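PDB 7D1B: leucine aminopeptidase from Fimbriiglobus ruber, which probably acts as a zinc-dependent glutaminyl-peptide cyclotransferase built on the M28 aminopeptidase fold. Local coordinates for residues A[111-116]-A[181-186]; A[151-156]-A[313-318]; A[245-250]-A[286-291]. All coordinates share one frame; numbering follows the deposited sequence.

Contact 1: residues A[111-116]-A[181-186]; sequences TNLIAS and FVLFDG
Leu113 and Leu183 form one of two hydrogen-bonded pairs where strand residues 111-116 and 181-184 run antiparallel, their axes 4.7 Å apart at the closest and 170° between their directions. Leu183 N reaches Leu113 O at 2.8 Å in a nearly straight bond, and Leu113 N returns the exchange to Leu183 O. Ala115 and Phe181 make the other reciprocal pair, with Ile114 and Val182 as the non-hydrogen-bonded pair between them. Side chains alternate accordingly. CB of Leu113 lies 4.2 Å from CB of Leu183 on the face that also carries Ala115 and Phe181 and is covered by helices 72-87 and 153-167; on the other face Ile114 CG1 meets Val182 CG2 at 4.3 Å.

Past Leu113-Leu183, the pair nearest Asn112 and Asp185, side chains take over from the backbone. Asn112 has its CG beside its own backbone N (chi1 -64°), which swings the amide across the gap: OD1 accepts Asp185 N at 2.9 Å, in the carbonyl plane, and lies at the edge of the Phe184 ring. Asp185 answers with OD2, whose anti lone pair takes Thr111 N at 2.9 Å, while its OD1 is bonded to Ser69 and ND2 of Asn112 to Gln95 and Gly207. The buried amide and carboxylate thus continue the hydrogen bonding past the end of strand 178-184 and anchor the loop that leads on toward the zinc ligand Glu188.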
loop_
_atom_site.group_PDB
_atom_site.type_symbol
_atom_site.label_atom_id
_atom_site.label_comp_id
_atom_site.label_asym_id
_atom_site.label_seq_id
_atom_site.Cartn_x
_atom_site.Cartn_y
_atom_site.Cartn_z
ATOM N N THR A 111 -1.252 -7.572 -12.977
ATOM C CA THR A 111 -1.023 -8.653 -12.015
ATOM C C THR A 111 -1.008 -8.077 -10.608
ATOM O O THR A 111 -0.115 -7.290 -10.277
ATOM C CB THR A 111 0.308 -9.378 -12.276
ATOM O OG1 THR A 111 0.380 -9.787 -13.642
ATOM C CG2 THR A 111 0.432 -10.620 -11.384
ATOM N N ASN A 112 -1.966 -8.471 -9.766
ATOM C CA ASN A 112 -1.804 -8.208 -8.341
ATOM C C ASN A 112 -0.924 -9.304 -7.750
ATOM O O ASN A 112 -0.964 -10.454 -8.185
ATOM C CB ASN A 112 -3.143 -8.254 -7.605
ATOM C CG ASN A 112 -4.124 -7.180 -8.045
ATOM O OD1 ASN A 112 -3.738 -6.071 -8.450
ATOM N ND2 ASN A 112 -5.411 -7.498 -7.927
ATOM N N LEU A 113 -0.114 -8.946 -6.766
ATOM C CA LEU A 113 0.725 -9.925 -6.075
ATOM C C LEU A 113 0.256 -10.050 -4.632
ATOM O O LEU A 113 -0.013 -9.048 -3.970
ATOM C CB LEU A 113 2.185 -9.483 -6.091
ATOM C CG LEU A 113 3.378 -10.436 -6.055
ATOM C CD1 LEU A 113 3.302 -11.419 -7.209
ATOM C CD2 LEU A 113 4.702 -9.685 -6.106
ATOM N N ILE A 114 0.148 -11.275 -4.138
ATOM C CA ILE A 114 -0.245 -11.511 -2.756
ATOM C C ILE A 114 0.844 -12.346 -2.109
ATOM O O ILE A 114 1.162 -13.435 -2.594
ATOM C CB ILE A 114 -1.599 -12.226 -2.658
ATOM C CG1 ILE A 114 -2.690 -11.438 -3.389
ATOM C CG2 ILE A 114 -1.969 -12.467 -1.181
ATOM C CD1 ILE A 114 -3.949 -12.251 -3.654
ATOM N N ALA A 115 1.408 -11.851 -1.014
ATOM C CA ALA A 115 2.374 -12.598 -0.206
ATOM C C ALA A 115 1.697 -12.913 1.123
ATOM O O ALA A 115 1.405 -12.004 1.901
ATOM C CB ALA A 115 3.658 -11.804 -0.001
ATOM N N SER A 116 1.428 -14.194 1.364
ATOM C CA SER A 116 0.584 -14.627 2.467
ATOM C C SER A 116 1.420 -15.219 3.583
ATOM O O SER A 116 2.319 -16.040 3.343
ATOM C CB SER A 116 -0.422 -15.681 1.994
ATOM O OG SER A 116 -1.409 -15.158 1.151
ATOM N N PHE A 181 0.024 -9.588 2.471
ATOM C CA PHE A 181 0.565 -8.396 1.833
ATOM C C PHE A 181 0.022 -8.402 0.409
ATOM O O PHE A 181 0.260 -9.361 -0.340
ATOM C CB PHE A 181 2.089 -8.481 1.767
ATOM C CG PHE A 181 2.811 -8.349 3.092
ATOM C CD1 PHE A 181 2.148 -8.159 4.308
ATOM C CD2 PHE A 181 4.207 -8.405 3.105
ATOM C CE1 PHE A 181 2.876 -8.020 5.514
ATOM C CE2 PHE A 181 4.922 -8.263 4.295
ATOM C CZ PHE A 181 4.268 -8.069 5.491
ATOM N N VAL A 182 -0.731 -7.375 0.039
ATOM C CA VAL A 182 -1.363 -7.335 -1.273
ATOM C C VAL A 182 -0.829 -6.114 -2.014
ATOM O O VAL A 182 -0.937 -4.978 -1.525
ATOM C CB VAL A 182 -2.900 -7.309 -1.175
ATOM C CG1 VAL A 182 -3.520 -7.274 -2.570
ATOM C CG2 VAL A 182 -3.403 -8.514 -0.355
ATOM N N LEU A 183 -0.265 -6.355 -3.199
ATOM C CA LEU A 183 0.242 -5.306 -4.076
ATOM C C LEU A 183 -0.698 -5.186 -5.269
ATOM O O LEU A 183 -0.849 -6.137 -6.058
ATOM C CB LEU A 183 1.664 -5.632 -4.519
ATOM C CG LEU A 183 2.630 -5.494 -3.335
ATOM C CD1 LEU A 183 3.880 -6.288 -3.595
ATOM C CD2 LEU A 183 2.926 -4.039 -3.080
ATOM N N PHE A 184 -1.355 -4.031 -5.378
ATOM C CA PHE A 184 -2.317 -3.779 -6.448
ATOM C C PHE A 184 -1.628 -3.202 -7.674
ATOM O O PHE A 184 -0.947 -2.171 -7.594
ATOM C CB PHE A 184 -3.371 -2.773 -6.005
ATOM C CG PHE A 184 -4.173 -3.197 -4.802
ATOM C CD1 PHE A 184 -4.896 -4.393 -4.786
ATOM C CD2 PHE A 184 -4.220 -2.380 -3.676
ATOM C CE1 PHE A 184 -5.646 -4.751 -3.668
ATOM C CE2 PHE A 184 -4.975 -2.735 -2.569
ATOM C CZ PHE A 184 -5.679 -3.917 -2.565
ATOM N N ASP A 185 -1.843 -3.842 -8.821
ATOM C CA ASP A 185 -1.465 -3.239 -10.085
ATOM C C ASP A 185 -2.509 -2.194 -10.493
ATOM O O ASP A 185 -3.622 -2.135 -9.954
ATOM C CB ASP A 185 -1.376 -4.334 -11.149
ATOM C CG ASP A 185 -0.414 -4.009 -12.298
ATOM O OD1 ASP A 185 0.001 -2.834 -12.487
ATOM O OD2 ASP A 185 -0.061 -4.973 -13.023
ATOM N N GLY A 186 -2.138 -1.367 -11.461
ATOM C CA GLY A 186 -3.111 -0.558 -12.170
ATOM C C GLY A 186 -3.880 0.413 -11.305
ATOM O O GLY A 186 -5.029 0.747 -11.625
#

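Contact 2: residues A[151-156]-A[313-318]; sequences ASANDG and DTPDKI. With ZN (zinc ion), chain B.
Asp313, Ala153 and Ile318 have the most surface buried where the N-terminal turn of helix 153-167 meets the loop before helix 320-336, beside the zinc site of this M28 peptidase fold. Asp313 grips the turn with both backbone and side chain. Its O accepts Ala153 N at 3.0 Å, the donor standing well above the carbonyl plane, and its OD1 accepts Asn154 N at 2.8 Å on the syn side of the carboxylate. With CG anti to the backbone N (chi1 -178°), the Asp313 side chain extends along the turn, setting OD2 3.3 Å from Ser152 CA. Tyr305 OH also bonds to OD1, so this buried oxygen has two partners.

Ala153 points its methyl group at the other segment: CB packs 3.2 Å from Thr314 C and touches the Pro315 ring at CD, and Cys62 of helix 51-63 lies against it as well. Farther along, Ile318 reaches back, and the Ile318 and Asn154 side chains cross obliquely, with Ile318 CD1 3.8 Å from Asn154 CB. The Asn154 amide itself is held by Ala236 and His237.

The next residue, Asp155, is a zinc ligand together with Glu188 and His309, and its OD1 is bonded to His130. One water donates to both Asp155 OD2 and Asp313 OD2 and so bridges the two carboxylates. Around the metal, Asp155 OD2 binds zinc at 2.0 Å, and a second water completes the four ligand atoms, its O 2.1 Å from the zinc ion.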
loop_
_atom_site.group_PDB
_atom_site.type_symbol
_atom_site.label_atom_id
_atom_site.label_comp_id
_atom_site.label_asym_id
_atom_site.label_seq_id
_atom_site.Cartn_x
_atom_site.Cartn_y
_atom_site.Cartn_z
ATOM N N ALA A 151 9.791 8.344 -10.853
ATOM C CA ALA A 151 10.233 7.292 -9.941
ATOM C C ALA A 151 9.190 6.937 -8.895
ATOM O O ALA A 151 9.218 5.819 -8.368
ATOM C CB ALA A 151 11.503 7.737 -9.215
ATOM N N SER A 152 8.309 7.864 -8.539
ATOM C CA SER A 152 7.185 7.532 -7.658
ATOM C C SER A 152 7.645 6.928 -6.319
ATOM O O SER A 152 7.040 5.989 -5.823
ATOM C CB SER A 152 6.224 6.579 -8.385
ATOM O OG SER A 152 4.956 6.535 -7.782
ATOM N N ALA A 153 8.712 7.469 -5.717
ATOM C CA ALA A 153 9.320 6.791 -4.566
ATOM C C ALA A 153 8.358 6.648 -3.389
ATOM O O ALA A 153 8.330 5.599 -2.738
ATOM C CB ALA A 153 10.563 7.533 -4.104
ATOM N N ASN A 154 7.598 7.693 -3.074
ATOM C CA ASN A 154 6.694 7.683 -1.929
ATOM C C ASN A 154 5.282 7.250 -2.306
ATOM O O ASN A 154 4.363 7.399 -1.505
ATOM C CB ASN A 154 6.660 9.079 -1.303
ATOM C CG ASN A 154 6.069 9.097 0.105
ATOM O OD1 ASN A 154 6.225 8.146 0.888
ATOM N ND2 ASN A 154 5.403 10.197 0.443
ATOM N N ASP A 155 5.087 6.731 -3.511
ATOM C CA ASP A 155 3.755 6.562 -4.076
ATOM C C ASP A 155 3.709 5.146 -4.635
ATOM O O ASP A 155 4.161 4.880 -5.756
ATOM C CB ASP A 155 3.578 7.664 -5.108
ATOM C CG ASP A 155 2.200 7.703 -5.728
ATOM O OD1 ASP A 155 1.395 6.764 -5.551
ATOM O OD2 ASP A 155 1.916 8.711 -6.452
ATOM N N GLY A 156 3.210 4.218 -3.825
ATOM C CA GLY A 156 3.276 2.794 -4.116
ATOM C C GLY A 156 4.607 2.181 -3.736
ATOM O O GLY A 156 4.659 1.240 -2.940
ATOM N N ASP A 313 9.730 13.193 -6.589
ATOM C CA ASP A 313 9.303 12.097 -5.716
ATOM C C ASP A 313 10.296 10.945 -5.873
ATOM O O ASP A 313 10.059 9.969 -6.589
ATOM C CB ASP A 313 7.876 11.673 -6.064
ATOM C CG ASP A 313 7.347 10.565 -5.165
ATOM O OD1 ASP A 313 7.957 10.304 -4.100
ATOM O OD2 ASP A 313 6.316 9.945 -5.534
ATOM N N THR A 314 11.433 11.079 -5.195
ATOM C CA THR A 314 12.592 10.214 -5.374
ATOM C C THR A 314 13.014 9.634 -4.032
ATOM O O THR A 314 12.540 10.074 -2.978
ATOM C CB THR A 314 13.736 11.030 -6.004
ATOM O OG1 THR A 314 13.942 12.221 -5.236
ATOM C CG2 THR A 314 13.397 11.399 -7.439
ATOM N N PRO A 315 13.907 8.627 -4.031
ATOM C CA PRO A 315 14.232 7.942 -2.763
ATOM C C PRO A 315 14.775 8.849 -1.672
ATOM O O PRO A 315 14.600 8.532 -0.487
ATOM C CB PRO A 315 15.242 6.871 -3.194
ATOM C CG PRO A 315 14.796 6.540 -4.583
ATOM C CD PRO A 315 14.439 7.881 -5.188
ATOM N N ASP A 316 15.439 9.960 -2.015
ATOM C CA ASP A 316 15.948 10.852 -0.976
ATOM C C ASP A 316 14.842 11.552 -0.193
ATOM O O ASP A 316 15.134 12.176 0.834
ATOM C CB ASP A 316 16.829 11.916 -1.607
ATOM C CG ASP A 316 16.114 12.651 -2.699
ATOM O OD1 ASP A 316 16.018 12.099 -3.815
ATOM O OD2 ASP A 316 15.590 13.745 -2.426
ATOM N N LYS A 317 13.588 11.438 -0.624
ATOM C CA LYS A 317 12.476 11.994 0.142
ATOM C C LYS A 317 11.963 11.040 1.209
ATOM O O LYS A 317 11.105 11.427 2.007
ATOM C CB LYS A 317 11.314 12.366 -0.786
ATOM C CG LYS A 317 11.698 13.278 -1.946
ATOM C CD LYS A 317 12.382 14.575 -1.479
ATOM C CE LYS A 317 12.642 15.538 -2.638
ATOM N NZ LYS A 317 13.479 14.915 -3.695
ATOM N N ILE A 318 12.443 9.813 1.232
ATOM C CA ILE A 318 11.932 8.806 2.155
ATOM C C ILE A 318 12.699 8.878 3.467
ATOM O O ILE A 318 13.930 8.955 3.471
ATOM C CB ILE A 318 12.064 7.405 1.544
ATOM C CG1 ILE A 318 11.372 7.339 0.179
ATOM C CG2 ILE A 318 11.533 6.352 2.517
ATOM C CD1 ILE A 318 9.897 7.741 0.202
HETATM ZN ZN ZN B . 0.184 8.659 -7.373
HETATM O O HOH W 1 3.821 10.919 -6.112
HETATM O O HOH W 2 -1.167 9.081 -5.812
#

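Contact 3: residues A[245-250]-A[286-291]; sequences EGYSLR and DHIALN
A carboxylate N-cap joined to a histidine lies at the centre of this contact, away from the zinc site: Glu245, at the head of helix 246-251, accepts a hydrogen bond from His287, near the start of the helix that runs on to 292. His287 NE2 lies 2.9 Å from Glu245 OE1, with an N-H...O angle of 154°. The oxygen sits near the plane of the imidazole, at its edge, whereas the nitrogen approaches from above the carboxylate plane; the two planes are 85° apart. The Glu245 side chain bends back over its own helix start, and this bend brings OE1 to Ser248 N at 2.8 Å and OE2 to Tyr247 N.

Ser248 OG is the third donor to Glu245 OE1, meeting that oxygen's anti lone pair at 2.7 Å. Three donors on OE1, with Tyr247 N and Val283 N on OE2, hold the carboxylate in place, and such a concentration of donors would be expected to stabilise its negative charge. Ser248 OG is also met by Asp299 N of strand 297-300. In the mixed sheet of this M28 fold that strand lies at one edge, and His287 packs against its Ala297 and Asp299; the two short helices, their directions only 22° apart, are thereby held against this edge strand, with His287 also touching Leu231 of strand 225-232.

Ile288 CD1 lies over one face of the Tyr247 ring, displaced toward CG and 3.7 Å from the centroid, in a CH-pi contact. The same methyl group lies over a face of the His287 ring. Arg250 NH2 lies over the opposite face of Tyr247, toward its rim, and forms a salt bridge with Asp282.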
loop_
_atom_site.group_PDB
_atom_site.type_symbol
_atom_site.label_atom_id
_atom_site.label_comp_id
_atom_site.label_asym_id
_atom_site.label_seq_id
_atom_site.Cartn_x
_atom_site.Cartn_y
_atom_site.Cartn_z
ATOM N N GLU A 245 -8.835 10.413 6.924
ATOM C CA GLU A 245 -9.701 10.842 5.825
ATOM C C GLU A 245 -11.022 10.112 5.855
ATOM O O GLU A 245 -11.181 9.098 6.537
ATOM C CB GLU A 245 -9.086 10.884 4.418
ATOM C CG GLU A 245 -8.751 9.541 3.760
ATOM C CD GLU A 245 -9.965 8.771 3.224
ATOM O OE1 GLU A 245 -10.058 7.570 3.532
ATOM O OE2 GLU A 245 -10.836 9.359 2.538
ATOM N N GLY A 246 -11.988 10.696 5.150
ATOM C CA GLY A 246 -13.373 10.376 5.409
ATOM C C GLY A 246 -13.774 8.967 5.035
ATOM O O GLY A 246 -14.583 8.352 5.732
ATOM N N TYR A 247 -13.281 8.444 3.905
ATOM C CA TYR A 247 -13.723 7.096 3.558
ATOM C C TYR A 247 -13.241 6.085 4.591
ATOM O O TYR A 247 -13.967 5.143 4.933
ATOM C CB TYR A 247 -13.267 6.715 2.156
ATOM C CG TYR A 247 -13.955 7.511 1.084
ATOM C CD1 TYR A 247 -15.293 7.299 0.784
ATOM C CD2 TYR A 247 -13.262 8.463 0.360
ATOM C CE1 TYR A 247 -15.928 8.028 -0.225
ATOM C CE2 TYR A 247 -13.879 9.195 -0.648
ATOM C CZ TYR A 247 -15.213 8.979 -0.921
ATOM O OH TYR A 247 -15.832 9.706 -1.913
ATOM N N SER A 248 -12.028 6.290 5.112
ATOM C CA SER A 248 -11.474 5.431 6.156
ATOM C C SER A 248 -12.276 5.553 7.440
ATOM O O SER A 248 -12.613 4.548 8.075
ATOM C CB SER A 248 -10.041 5.865 6.439
ATOM O OG SER A 248 -9.219 5.699 5.294
ATOM N N LEU A 249 -12.587 6.791 7.841
ATOM C CA LEU A 249 -13.380 6.998 9.049
ATOM C C LEU A 249 -14.750 6.346 8.931
ATOM O O LEU A 249 -15.227 5.702 9.875
ATOM C CB LEU A 249 -13.555 8.492 9.324
ATOM C CG LEU A 249 -12.335 9.201 9.881
ATOM C CD1 LEU A 249 -12.513 10.703 9.773
ATOM C CD2 LEU A 249 -12.037 8.766 11.309
ATOM N N ARG A 250 -15.410 6.509 7.785
ATOM C CA ARG A 250 -16.762 5.981 7.649
ATOM C C ARG A 250 -16.754 4.468 7.512
ATOM O O ARG A 250 -17.649 3.787 8.024
ATOM C CB ARG A 250 -17.464 6.644 6.467
ATOM C CG ARG A 250 -17.771 8.116 6.748
ATOM C CD ARG A 250 -18.606 8.760 5.649
ATOM N NE ARG A 250 -17.919 8.766 4.356
ATOM C CZ ARG A 250 -17.108 9.739 3.936
ATOM N NH1 ARG A 250 -16.880 10.809 4.698
ATOM N NH2 ARG A 250 -16.529 9.644 2.747
ATOM N N ASP A 286 -7.097 2.967 -3.238
ATOM C CA ASP A 286 -7.310 1.531 -3.357
ATOM C C ASP A 286 -8.151 0.945 -2.232
ATOM O O ASP A 286 -8.607 -0.196 -2.369
ATOM C CB ASP A 286 -5.959 0.811 -3.442
ATOM C CG ASP A 286 -5.335 0.859 -4.829
ATOM O OD1 ASP A 286 -6.055 0.636 -5.837
ATOM O OD2 ASP A 286 -4.105 1.053 -4.904
ATOM N N HIS A 287 -8.356 1.668 -1.121
ATOM C CA HIS A 287 -9.161 1.135 -0.025
ATOM C C HIS A 287 -10.659 1.232 -0.290
ATOM O O HIS A 287 -11.440 0.583 0.406
ATOM C CB HIS A 287 -8.813 1.828 1.287
ATOM C CG HIS A 287 -9.144 3.283 1.303
ATOM N ND1 HIS A 287 -8.861 4.135 0.250
ATOM C CD2 HIS A 287 -9.736 4.033 2.263
ATOM C CE1 HIS A 287 -9.267 5.354 0.574
ATOM N NE2 HIS A 287 -9.787 5.321 1.795
ATOM N N ILE A 288 -11.079 2.015 -1.289
ATOM C CA ILE A 288 -12.510 2.156 -1.566
ATOM C C ILE A 288 -13.110 0.819 -1.976
ATOM O O ILE A 288 -14.145 0.401 -1.457
ATOM C CB ILE A 288 -12.738 3.218 -2.654
ATOM C CG1 ILE A 288 -12.180 4.577 -2.215
ATOM C CG2 ILE A 288 -14.220 3.284 -3.054
ATOM C CD1 ILE A 288 -12.903 5.188 -1.056
ATOM N N ALA A 289 -12.450 0.113 -2.898
ATOM C CA ALA A 289 -13.014 -1.150 -3.363
ATOM C C ALA A 289 -13.090 -2.154 -2.227
ATOM O O ALA A 289 -14.027 -2.958 -2.156
ATOM C CB ALA A 289 -12.174 -1.716 -4.501
ATOM N N LEU A 290 -12.108 -2.123 -1.314
ATOM C CA LEU A 290 -12.111 -3.041 -0.173
ATOM C C LEU A 290 -13.282 -2.753 0.756
ATOM O O LEU A 290 -14.032 -3.668 1.120
ATOM C CB LEU A 290 -10.770 -2.962 0.577
ATOM C CG LEU A 290 -9.520 -3.240 -0.253
ATOM C CD1 LEU A 290 -8.286 -3.104 0.624
ATOM C CD2 LEU A 290 -9.569 -4.618 -0.863
ATOM N N ASN A 291 -13.488 -1.476 1.105
ATOM C CA ASN A 291 -14.642 -1.122 1.928
ATOM C C ASN A 291 -15.946 -1.532 1.256
ATOM O O ASN A 291 -16.861 -2.047 1.919
ATOM C CB ASN A 291 -14.652 0.380 2.218
ATOM C CG ASN A 291 -13.710 0.758 3.351
ATOM O OD1 ASN A 291 -13.885 0.323 4.498
ATOM N ND2 ASN A 291 -12.707 1.580 3.049
#

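How the contacts relate
Following the chain from the N terminus, the first of the contact segments lies on strand 108-117, and contact 1 pairs it with strand 178-184 after a loop that includes strand 123-130 and helix 153-167. Contact 2 opens within that loop, at the start of helix 153-167, and closes only at 313-318, so contacts 1 and 2 cross along the chain. Contact 3 begins and ends after contact 1, in series with it, and falls wholly within the longer loop of contact 2. Contact 1 joins neighbouring strands of the sheet, contact 2 ties a helix start to the late loop by the zinc, and contact 3 links two short helices. Contacts 1 and 3 touch where Phe184 packs against Asp286 and Leu290; contact 2 touches neither.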